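Local structure of Lmo0740 protein (Listeria monocytogenes, 4RFA) at residues T149-I154 against L201-E206; M156-L161 against S184-Y189; I175-F180 against Y217-D222. The protein is probably a transcription activator of the Crp family, with an N-terminal domain of the cyclic nucleotide-binding type and a C-terminal domain that probably binds DNA. One frame throughout, in Å; residues are numbered along the deposited sequence.

Interaction 1: T149-I154 against L201-E206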
loop_
_atom_site.group_PDB
_atom_site.type_symbol
_atom_site.label_atom_id
_atom_site.label_comp_id
_atom_site.label_asym_id
_atom_site.label_seq_id
_atom_site.Cartn_x
_atom_site.Cartn_y
_atom_site.Cartn_z
ATOM N N THR A 149 9.508 11.246 14.630
ATOM C CA THR A 149 10.824 11.871 14.606
ATOM C C THR A 149 11.817 10.955 13.851
ATOM O O THR A 149 11.564 9.789 13.637
ATOM C CB THR A 149 11.381 12.028 16.020
ATOM O OG1 THR A 149 11.473 10.727 16.612
ATOM C CG2 THR A 149 10.459 12.880 16.885
ATOM N N PRO A 150 12.961 11.495 13.465
ATOM C CA PRO A 150 13.902 10.607 12.794
ATOM C C PRO A 150 14.338 9.425 13.641
ATOM O O PRO A 150 14.497 8.337 13.119
ATOM C CB PRO A 150 15.072 11.533 12.459
ATOM C CG PRO A 150 14.415 12.873 12.262
ATOM C CD PRO A 150 13.339 12.919 13.330
ATOM N N LYS A 151 14.449 9.622 14.939
ATOM C CA LYS A 151 14.837 8.540 15.840
ATOM C C LYS A 151 13.812 7.448 15.889
ATOM O O LYS A 151 14.119 6.257 15.870
ATOM C CB LYS A 151 15.050 9.088 17.260
ATOM C CG LYS A 151 15.338 8.019 18.321
ATOM C CD LYS A 151 16.823 7.804 18.550
ATOM C CE LYS A 151 17.113 6.761 19.633
ATOM N NZ LYS A 151 17.066 7.298 21.003
ATOM N N GLU A 152 12.566 7.836 16.008
ATOM C CA GLU A 152 11.525 6.835 15.940
ATOM C C GLU A 152 11.511 6.132 14.611
ATOM O O GLU A 152 11.261 4.951 14.556
ATOM C CB GLU A 152 10.184 7.492 16.175
ATOM C CG GLU A 152 10.052 8.057 17.579
ATOM C CD GLU A 152 8.788 8.852 17.701
ATOM O OE1 GLU A 152 8.569 9.772 16.868
ATOM O OE2 GLU A 152 7.996 8.503 18.577
ATOM N N ARG A 153 11.747 6.857 13.524
ATOM C CA ARG A 153 11.762 6.226 12.213
ATOM C C ARG A 153 12.867 5.192 12.031
ATOM O O ARG A 153 12.663 4.162 11.397
ATOM C CB ARG A 153 11.894 7.283 11.134
ATOM C CG ARG A 153 10.656 8.147 11.041
ATOM C CD ARG A 153 10.474 8.855 9.729
ATOM N NE ARG A 153 11.571 9.740 9.328
ATOM C CZ ARG A 153 11.679 11.034 9.619
ATOM N NH1 ARG A 153 10.790 11.654 10.414
ATOM N NH2 ARG A 153 12.691 11.721 9.103
ATOM N N ILE A 154 14.045 5.450 12.589
ATOM C CA ILE A 154 15.163 4.538 12.367
ATOM C C ILE A 154 14.926 3.194 13.053
ATOM O O ILE A 154 15.256 2.129 12.511
ATOM C CB ILE A 154 16.507 5.183 12.773
ATOM C CG1 ILE A 154 17.671 4.333 12.262
ATOM C CG2 ILE A 154 16.627 5.396 14.279
ATOM C CD1 ILE A 154 19.006 4.987 12.488
ATOM N N LEU A 201 22.508 6.129 14.757
ATOM C CA LEU A 201 23.121 4.832 14.873
ATOM C C LEU A 201 23.955 4.699 16.150
ATOM O O LEU A 201 23.945 3.628 16.780
ATOM C CB LEU A 201 23.992 4.489 13.650
ATOM C CG LEU A 201 23.245 4.262 12.336
ATOM C CD1 LEU A 201 24.238 4.209 11.187
ATOM C CD2 LEU A 201 22.420 3.000 12.392
ATOM N N THR A 202 24.621 5.764 16.572
ATOM C CA THR A 202 25.406 5.711 17.839
ATOM C C THR A 202 24.494 5.484 19.028
ATOM O O THR A 202 24.738 4.594 19.862
ATOM C CB THR A 202 26.225 6.991 18.036
ATOM O OG1 THR A 202 27.149 7.076 16.964
ATOM C CG2 THR A 202 26.996 6.993 19.352
ATOM N N GLU A 203 23.394 6.235 19.067
ATOM C CA GLU A 203 22.418 6.066 20.137
ATOM C C GLU A 203 21.889 4.631 20.181
ATOM O O GLU A 203 21.801 4.052 21.239
ATOM C CB GLU A 203 21.282 7.057 19.994
ATOM C CG GLU A 203 21.683 8.502 20.228
ATOM C CD GLU A 203 20.513 9.441 19.966
ATOM O OE1 GLU A 203 19.456 9.273 20.604
ATOM O OE2 GLU A 203 20.636 10.333 19.108
ATOM N N LEU A 204 21.559 4.071 19.024
ATOM C CA LEU A 204 21.018 2.729 18.927
ATOM C C LEU A 204 22.016 1.663 19.411
ATOM O O LEU A 204 21.628 0.626 19.924
ATOM C CB LEU A 204 20.566 2.439 17.475
ATOM C CG LEU A 204 19.016 2.605 17.179
ATOM C CD1 LEU A 204 18.487 3.953 17.594
ATOM C CD2 LEU A 204 18.697 2.355 15.710
ATOM N N VAL A 205 23.303 1.910 19.229
ATOM C CA VAL A 205 24.308 0.986 19.775
ATOM C C VAL A 205 24.361 1.173 21.284
ATOM O O VAL A 205 24.315 0.193 21.992
ATOM C CB VAL A 205 25.686 1.025 19.059
ATOM C CG1 VAL A 205 26.116 2.429 18.732
ATOM C CG2 VAL A 205 26.795 0.345 19.883
ATOM N N GLU A 206 24.302 2.410 21.777
ATOM C CA GLU A 206 24.308 2.663 23.230
ATOM C C GLU A 206 23.108 2.000 23.870
ATOM O O GLU A 206 23.223 1.403 24.931
ATOM C CB GLU A 206 24.375 4.163 23.555
ATOM C CG GLU A 206 25.695 4.781 23.062
ATOM C CD GLU A 206 25.750 6.314 22.961
ATOM O OE1 GLU A 206 24.684 6.978 22.814
ATOM O OE2 GLU A 206 26.904 6.845 22.981
#

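Interaction 2: M156-L161 against S184-Y189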
loop_
_atom_site.group_PDB
_atom_site.type_symbol
_atom_site.label_atom_id
_atom_site.label_comp_id
_atom_site.label_asym_id
_atom_site.label_seq_id
_atom_site.Cartn_x
_atom_site.Cartn_y
_atom_site.Cartn_z
HETATM N N MSE A 156 11.967 1.868 13.528
HETATM C CA MSE A 156 10.909 1.238 12.765
HETATM C C MSE A 156 11.484 0.756 11.472
HETATM O O MSE A 156 11.146 -0.331 11.065
HETATM C CB MSE A 156 9.740 2.184 12.408
HETATM C CG MSE A 156 8.986 2.542 13.679
HETATM SE SE MSE A 156 7.690 4.017 13.331
HETATM C CE MSE A 156 6.536 2.861 12.259
ATOM N N ALA A 157 12.322 1.559 10.808
ATOM C CA ALA A 157 12.995 1.082 9.600
ATOM C C ALA A 157 13.797 -0.222 9.849
ATOM O O ALA A 157 13.715 -1.190 9.102
ATOM C CB ALA A 157 13.913 2.158 9.052
ATOM N N LEU A 158 14.663 -0.211 10.843
ATOM C CA LEU A 158 15.555 -1.338 11.034
ATOM C C LEU A 158 14.763 -2.555 11.407
ATOM O O LEU A 158 15.121 -3.674 11.023
ATOM C CB LEU A 158 16.569 -1.034 12.122
ATOM C CG LEU A 158 17.690 -0.124 11.660
ATOM C CD1 LEU A 158 18.511 0.345 12.847
ATOM C CD2 LEU A 158 18.573 -0.793 10.606
ATOM N N GLU A 159 13.630 -2.355 12.076
ATOM C CA GLU A 159 12.743 -3.468 12.329
ATOM C C GLU A 159 12.027 -3.987 11.084
ATOM O O GLU A 159 11.840 -5.211 10.963
ATOM C CB GLU A 159 11.723 -3.154 13.458
ATOM C CG GLU A 159 10.522 -4.063 13.468
ATOM C CD GLU A 159 9.436 -3.655 14.467
ATOM O OE1 GLU A 159 9.740 -3.413 15.655
ATOM O OE2 GLU A 159 8.252 -3.613 14.049
ATOM N N ASN A 160 11.518 -3.084 10.245
ATOM C CA ASN A 160 10.834 -3.447 9.022
ATOM C C ASN A 160 11.827 -4.248 8.162
ATOM O O ASN A 160 11.492 -5.264 7.546
ATOM C CB ASN A 160 10.459 -2.221 8.154
ATOM C CG ASN A 160 9.299 -1.335 8.710
ATOM O OD1 ASN A 160 8.528 -1.708 9.584
ATOM N ND2 ASN A 160 9.148 -0.159 8.106
ATOM N N LEU A 161 13.027 -3.727 8.032
ATOM C CA LEU A 161 14.040 -4.451 7.220
ATOM C C LEU A 161 14.424 -5.816 7.824
ATOM O O LEU A 161 14.608 -6.796 7.111
ATOM C CB LEU A 161 15.261 -3.599 7.082
ATOM C CG LEU A 161 14.975 -2.319 6.301
ATOM C CD1 LEU A 161 16.176 -1.406 6.329
ATOM C CD2 LEU A 161 14.616 -2.593 4.854
ATOM N N SER A 184 24.061 5.479 3.887
ATOM C CA SER A 184 23.382 6.319 2.899
ATOM C C SER A 184 22.006 5.772 2.539
ATOM O O SER A 184 21.021 6.511 2.438
ATOM C CB SER A 184 24.249 6.423 1.615
ATOM O OG SER A 184 23.575 7.205 0.651
ATOM N N VAL A 185 21.919 4.457 2.372
ATOM C CA VAL A 185 20.658 3.848 2.027
ATOM C C VAL A 185 19.666 3.942 3.214
ATOM O O VAL A 185 18.501 4.346 3.036
ATOM C CB VAL A 185 20.867 2.425 1.562
ATOM C CG1 VAL A 185 19.554 1.671 1.445
ATOM C CG2 VAL A 185 21.656 2.416 0.214
ATOM N N LEU A 186 20.155 3.655 4.416
ATOM C CA LEU A 186 19.334 3.734 5.596
ATOM C C LEU A 186 18.781 5.108 5.723
ATOM O O LEU A 186 17.611 5.247 6.010
ATOM C CB LEU A 186 20.099 3.335 6.860
ATOM C CG LEU A 186 19.329 3.169 8.153
ATOM C CD1 LEU A 186 18.296 2.075 7.986
ATOM C CD2 LEU A 186 20.311 2.813 9.262
ATOM N N ALA A 187 19.606 6.126 5.501
ATOM C CA ALA A 187 19.144 7.483 5.574
ATOM C C ALA A 187 18.046 7.811 4.571
ATOM O O ALA A 187 17.104 8.574 4.874
ATOM C CB ALA A 187 20.273 8.451 5.379
ATOM N N ARG A 188 18.207 7.317 3.355
ATOM C CA ARG A 188 17.226 7.540 2.326
ATOM C C ARG A 188 15.922 6.861 2.674
ATOM O O ARG A 188 14.850 7.447 2.437
ATOM C CB ARG A 188 17.740 7.104 0.971
ATOM C CG ARG A 188 18.942 7.935 0.527
ATOM C CD ARG A 188 19.669 7.295 -0.616
ATOM N NE ARG A 188 18.838 7.259 -1.785
ATOM C CZ ARG A 188 19.031 6.407 -2.769
ATOM N NH1 ARG A 188 20.048 5.542 -2.697
ATOM N NH2 ARG A 188 18.225 6.432 -3.802
ATOM N N TYR A 189 15.983 5.675 3.290
ATOM C CA TYR A 189 14.766 4.950 3.635
ATOM C C TYR A 189 14.085 5.584 4.838
ATOM O O TYR A 189 12.838 5.538 4.984
ATOM C CB TYR A 189 15.095 3.499 3.845
ATOM C CG TYR A 189 13.955 2.573 4.253
ATOM C CD1 TYR A 189 12.878 2.307 3.430
ATOM C CD2 TYR A 189 14.040 1.869 5.450
ATOM C CE1 TYR A 189 11.889 1.385 3.792
ATOM C CE2 TYR A 189 13.053 0.963 5.823
ATOM C CZ TYR A 189 11.980 0.732 4.994
ATOM O OH TYR A 189 11.053 -0.144 5.466
#

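Interaction 3: I175-F180 against Y217-D222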
loop_
_atom_site.group_PDB
_atom_site.type_symbol
_atom_site.label_atom_id
_atom_site.label_comp_id
_atom_site.label_asym_id
_atom_site.label_seq_id
_atom_site.Cartn_x
_atom_site.Cartn_y
_atom_site.Cartn_z
ATOM N N ILE A 175 20.089 -10.498 14.250
ATOM C CA ILE A 175 19.513 -10.524 12.916
ATOM C C ILE A 175 20.321 -9.577 12.062
ATOM O O ILE A 175 20.503 -8.422 12.429
ATOM C CB ILE A 175 18.036 -10.130 12.944
ATOM C CG1 ILE A 175 17.235 -11.281 13.548
ATOM C CG2 ILE A 175 17.526 -9.817 11.542
ATOM C CD1 ILE A 175 15.832 -10.894 13.961
ATOM N N VAL A 176 20.820 -10.077 10.931
ATOM C CA VAL A 176 21.788 -9.349 10.117
ATOM C C VAL A 176 21.134 -8.901 8.821
ATOM O O VAL A 176 20.411 -9.669 8.197
ATOM C CB VAL A 176 23.007 -10.217 9.772
ATOM C CG1 VAL A 176 24.055 -9.394 9.031
ATOM C CG2 VAL A 176 23.597 -10.822 11.048
ATOM N N LEU A 177 21.411 -7.667 8.418
ATOM C CA LEU A 177 20.781 -7.105 7.228
ATOM C C LEU A 177 21.751 -7.222 6.036
ATOM O O LEU A 177 22.947 -7.174 6.215
ATOM C CB LEU A 177 20.400 -5.639 7.439
ATOM C CG LEU A 177 19.388 -5.284 8.531
ATOM C CD1 LEU A 177 19.071 -3.811 8.453
ATOM C CD2 LEU A 177 18.107 -6.108 8.467
ATOM N N PRO A 178 21.215 -7.280 4.814
ATOM C CA PRO A 178 22.080 -7.286 3.634
ATOM C C PRO A 178 23.061 -6.133 3.556
ATOM O O PRO A 178 22.802 -5.017 4.013
ATOM C CB PRO A 178 21.095 -7.147 2.471
ATOM C CG PRO A 178 19.811 -7.615 3.002
ATOM C CD PRO A 178 19.788 -7.181 4.436
ATOM N N ASN A 179 24.133 -6.422 2.852
ATOM C CA ASN A 179 25.260 -5.557 2.681
ATOM C C ASN A 179 24.911 -4.239 2.033
ATOM O O ASN A 179 25.511 -3.219 2.354
ATOM C CB ASN A 179 26.260 -6.272 1.789
ATOM C CG ASN A 179 27.652 -5.731 1.946
ATOM O OD1 ASN A 179 28.233 -5.198 1.002
ATOM N ND2 ASN A 179 28.197 -5.861 3.143
ATOM N N PHE A 180 23.954 -4.255 1.108
ATOM C CA PHE A 180 23.571 -3.036 0.409
ATOM C C PHE A 180 22.859 -1.987 1.310
ATOM O O PHE A 180 22.777 -0.825 0.950
ATOM C CB PHE A 180 22.758 -3.357 -0.865
ATOM C CG PHE A 180 21.367 -3.860 -0.590
ATOM C CD1 PHE A 180 20.341 -2.973 -0.322
ATOM C CD2 PHE A 180 21.094 -5.226 -0.619
ATOM C CE1 PHE A 180 19.049 -3.426 -0.090
ATOM C CE2 PHE A 180 19.824 -5.693 -0.370
ATOM C CZ PHE A 180 18.793 -4.791 -0.088
ATOM N N TYR A 217 24.305 -4.153 9.165
ATOM C CA TYR A 217 23.726 -3.921 10.472
ATOM C C TYR A 217 23.306 -5.231 11.112
ATOM O O TYR A 217 22.673 -6.089 10.482
ATOM C CB TYR A 217 22.550 -2.964 10.347
ATOM C CG TYR A 217 23.011 -1.639 9.822
ATOM C CD1 TYR A 217 23.965 -0.914 10.516
ATOM C CD2 TYR A 217 22.583 -1.150 8.601
ATOM C CE1 TYR A 217 24.437 0.288 10.043
ATOM C CE2 TYR A 217 23.065 0.073 8.116
ATOM C CZ TYR A 217 23.990 0.775 8.851
ATOM O OH TYR A 217 24.492 1.977 8.424
ATOM N N ARG A 218 23.683 -5.367 12.382
ATOM C CA ARG A 218 23.369 -6.533 13.185
ATOM C C ARG A 218 22.487 -6.050 14.322
ATOM O O ARG A 218 22.868 -5.174 15.070
ATOM C CB ARG A 218 24.651 -7.134 13.748
ATOM C CG ARG A 218 25.593 -7.661 12.692
ATOM C CD ARG A 218 26.992 -7.943 13.237
ATOM N NE ARG A 218 27.762 -8.722 12.261
ATOM C CZ ARG A 218 27.871 -10.055 12.222
ATOM N NH1 ARG A 218 27.291 -10.839 13.134
ATOM N NH2 ARG A 218 28.593 -10.619 11.258
ATOM N N ILE A 219 21.306 -6.634 14.432
ATOM C CA ILE A 219 20.295 -6.139 15.320
ATOM C C ILE A 219 20.149 -7.171 16.401
ATOM O O ILE A 219 20.040 -8.360 16.102
ATOM C CB ILE A 219 18.942 -5.955 14.610
ATOM C CG1 ILE A 219 19.035 -4.853 13.558
ATOM C CG2 ILE A 219 17.852 -5.591 15.607
ATOM C CD1 ILE A 219 18.037 -5.060 12.434
ATOM N N ASP A 220 20.155 -6.705 17.648
ATOM C CA ASP A 220 20.040 -7.595 18.803
ATOM C C ASP A 220 18.711 -8.292 18.766
ATOM O O ASP A 220 17.666 -7.657 18.954
ATOM C CB ASP A 220 20.144 -6.830 20.112
ATOM C CG ASP A 220 20.502 -7.720 21.259
ATOM O OD1 ASP A 220 20.016 -8.881 21.314
ATOM O OD2 ASP A 220 21.313 -7.252 22.087
ATOM N N LYS A 221 18.766 -9.595 18.522
ATOM C CA LYS A 221 17.578 -10.429 18.467
ATOM C C LYS A 221 16.599 -10.102 19.605
ATOM O O LYS A 221 15.409 -9.868 19.335
ATOM C CB LYS A 221 17.965 -11.905 18.512
ATOM C CG LYS A 221 16.775 -12.841 18.483
ATOM C CD LYS A 221 15.988 -12.675 17.193
ATOM C CE LYS A 221 14.892 -13.717 17.065
ATOM N NZ LYS A 221 13.994 -13.423 15.917
ATOM N N ASP A 222 17.096 -10.057 20.852
ATOM C CA ASP A 222 16.248 -9.696 22.006
ATOM C C ASP A 222 15.404 -8.475 21.671
ATOM O O ASP A 222 14.170 -8.574 21.568
ATOM C CB ASP A 222 17.054 -9.347 23.271
ATOM C CG ASP A 222 17.994 -10.434 23.697
ATOM O OD1 ASP A 222 17.905 -11.558 23.161
ATOM O OD2 ASP A 222 18.837 -10.139 24.575
HETATM O O HOH W 1 23.273 -3.584 6.516
#

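Interaction 1: T149-I154 against L201-E206
I154 overlaps the end of L204, and the two side chains meet tip to tip. They join two helices of the C-terminal domain, a winged helix-turn-helix as in Crp relatives. By its place in the fold, helix 194-206 probably corresponds to the recognition helix, while 149-154 holds the N-terminal end of helix 150-165. The short helical segments cross at 61°, and their axes come no closer than 10.9 Å. Side chains therefore make the contact, with no backbone touching. CG2 of I154 rests on CD2 of L204 at 3.9 Å. The other branch of I154 reaches further. Its CG1 stands anti to the backbone N (chi1 -168°) and the chain runs on straight, which carries CD1 to within 4.0 Å of CD2 of L201. Those two side chains cross at about a right angle. The CB of L201 points away from I154, and only the far end of the leucine returns to the contact. L186 of helix 183-189 also packs on both I154 and L201, so the apolar patch is shared by three helices.

K151 closes the more exposed border. Its chain bends at chi2 and chi4, passing CD1 of L204 with CE at 3.7 Å before NZ reaches E203. NZ forms a salt bridge of 3.1 Å with OE1 of E203. It meets this oxygen on its anti side, 34° out of the carboxylate plane. The same NZ pairs with E207, just past the helix, so one ammonium group links two acidic residues. Helix 150-165 itself starts with a capping box of T149 and E152. T149 OG1 accepts from E152 N, and E152 OE1 in return accepts from T149 N at 2.8 Å, through its anti lone pair.

Interaction 2: M156-L161 against S184-Y189
L186 is the first residue of 184-189 to meet 156-161. Its CD1 lies 3.9 Å from CD2 of L158, and the two leucines cross at about a right angle. The CB of L186 does not aim straight at the other helix; the end of the chain makes the approach. The same CD1 stands more loosely against CD1 of L161, at 4.4 Å. One turn on comes Y189, the main residue of the contact. Its CB points toward the other helix, and CG anti to the backbone N (chi1 178°) carries the ring on in that direction. Here the backbones come nearest, with A157 CA 7.3 Å from Y189 CA, consistent with the small methyl of A157 at this point. CB of A157 sits 3.5 Å from CE2 of Y189, and the carbonyl O of A157 lies at the ring edge, in the ring plane. L161 slides past the ring in the opposite direction, with its CG 3.8 Å from CE2 of Y189. At the end of the ring, ND2 of N160 donates to OH of Y189 over 3.3 Å (155° at the hydrogen). The hydroxyl lies close to the amide plane, while the amide itself is steeply inclined to the ring. This bond gives a partner to a polar group within an otherwise apolar contact.

Helix 183-189 probably corresponds to the first helix of the helix-turn-helix. The short segments 184-189 and 156-161 cross at 107°. The helix lies on the side of the C-terminal domain that faces the N-terminal domain. A187 packs on I197 of helix 194-206, the ring of Y189 meets that of F75 on strand 72-76, R188 makes a salt bridge with E61 on strand 58-62, and helix 126-143 adds L142 beside Y189 and N160.

Interaction 3: I175-F180 against Y217-D222
I175 and I219 face each other as an antiparallel hydrogen-bonded pair, and I175 has the largest buried area here. I175 N donates to I219 O over 2.8 Å, and the bond is nearly straight (167°). The return bond, from I219 N to I175 O, is equally short at 2.8 Å. Both side chains leave the sheet on the same face, the one packed on helix 150-165. Beyond the pair, CD1 of I175 lies against the end of the K221 chain, 3.7 Å from K221 CD.

The strands belong to the small sheet of the winged helix-turn-helix domain. Strand 174-176 comes before the two helices of the helix-turn-helix, and strand 218-220 is probably the returning strand of the wing, paired with 209-211. Strand 174-176 lies between strands 167-168 and 218-220.

L177 carries the pairing one step past the strand. Its N donates to Y217 O over 2.9 Å. Its CG lies anti to the carbonyl carbon (chi1 -62°), and from there the two methyls spread apart: CD2 lies 4.1 Å from CD1 of I219, and CD1 comes near the edge of the Y217 ring. On the other face V176 and R218 lie side by side, and the guanidinium of R218 forms a salt bridge with E174. A water bridges the next gap, donating to P178 O and accepting from Y217 N at 2.9 Å.

All three contacts lie in the C-terminal domain. Interactions 1 and 2 are the buried ones and use successive parts of helix 150-165, against helix 194-206 and helix 183-189 respectively. L158 ties them together by packing on L204, and L186 also reaches the side chains of interaction 1. Interaction 3 is only partly buried and rests on main-chain hydrogen bonds between strands. Its inner face joins the same core, where L177 meets L158, and Y217 touches L201. The chemistry follows position. Interaction 1 has a salt bridge at its border, interaction 2 one side-chain hydrogen bond at the end of its aromatic ring, and interaction 3 a partly exposed face with V176 beside R218, whose charge pairs with E174.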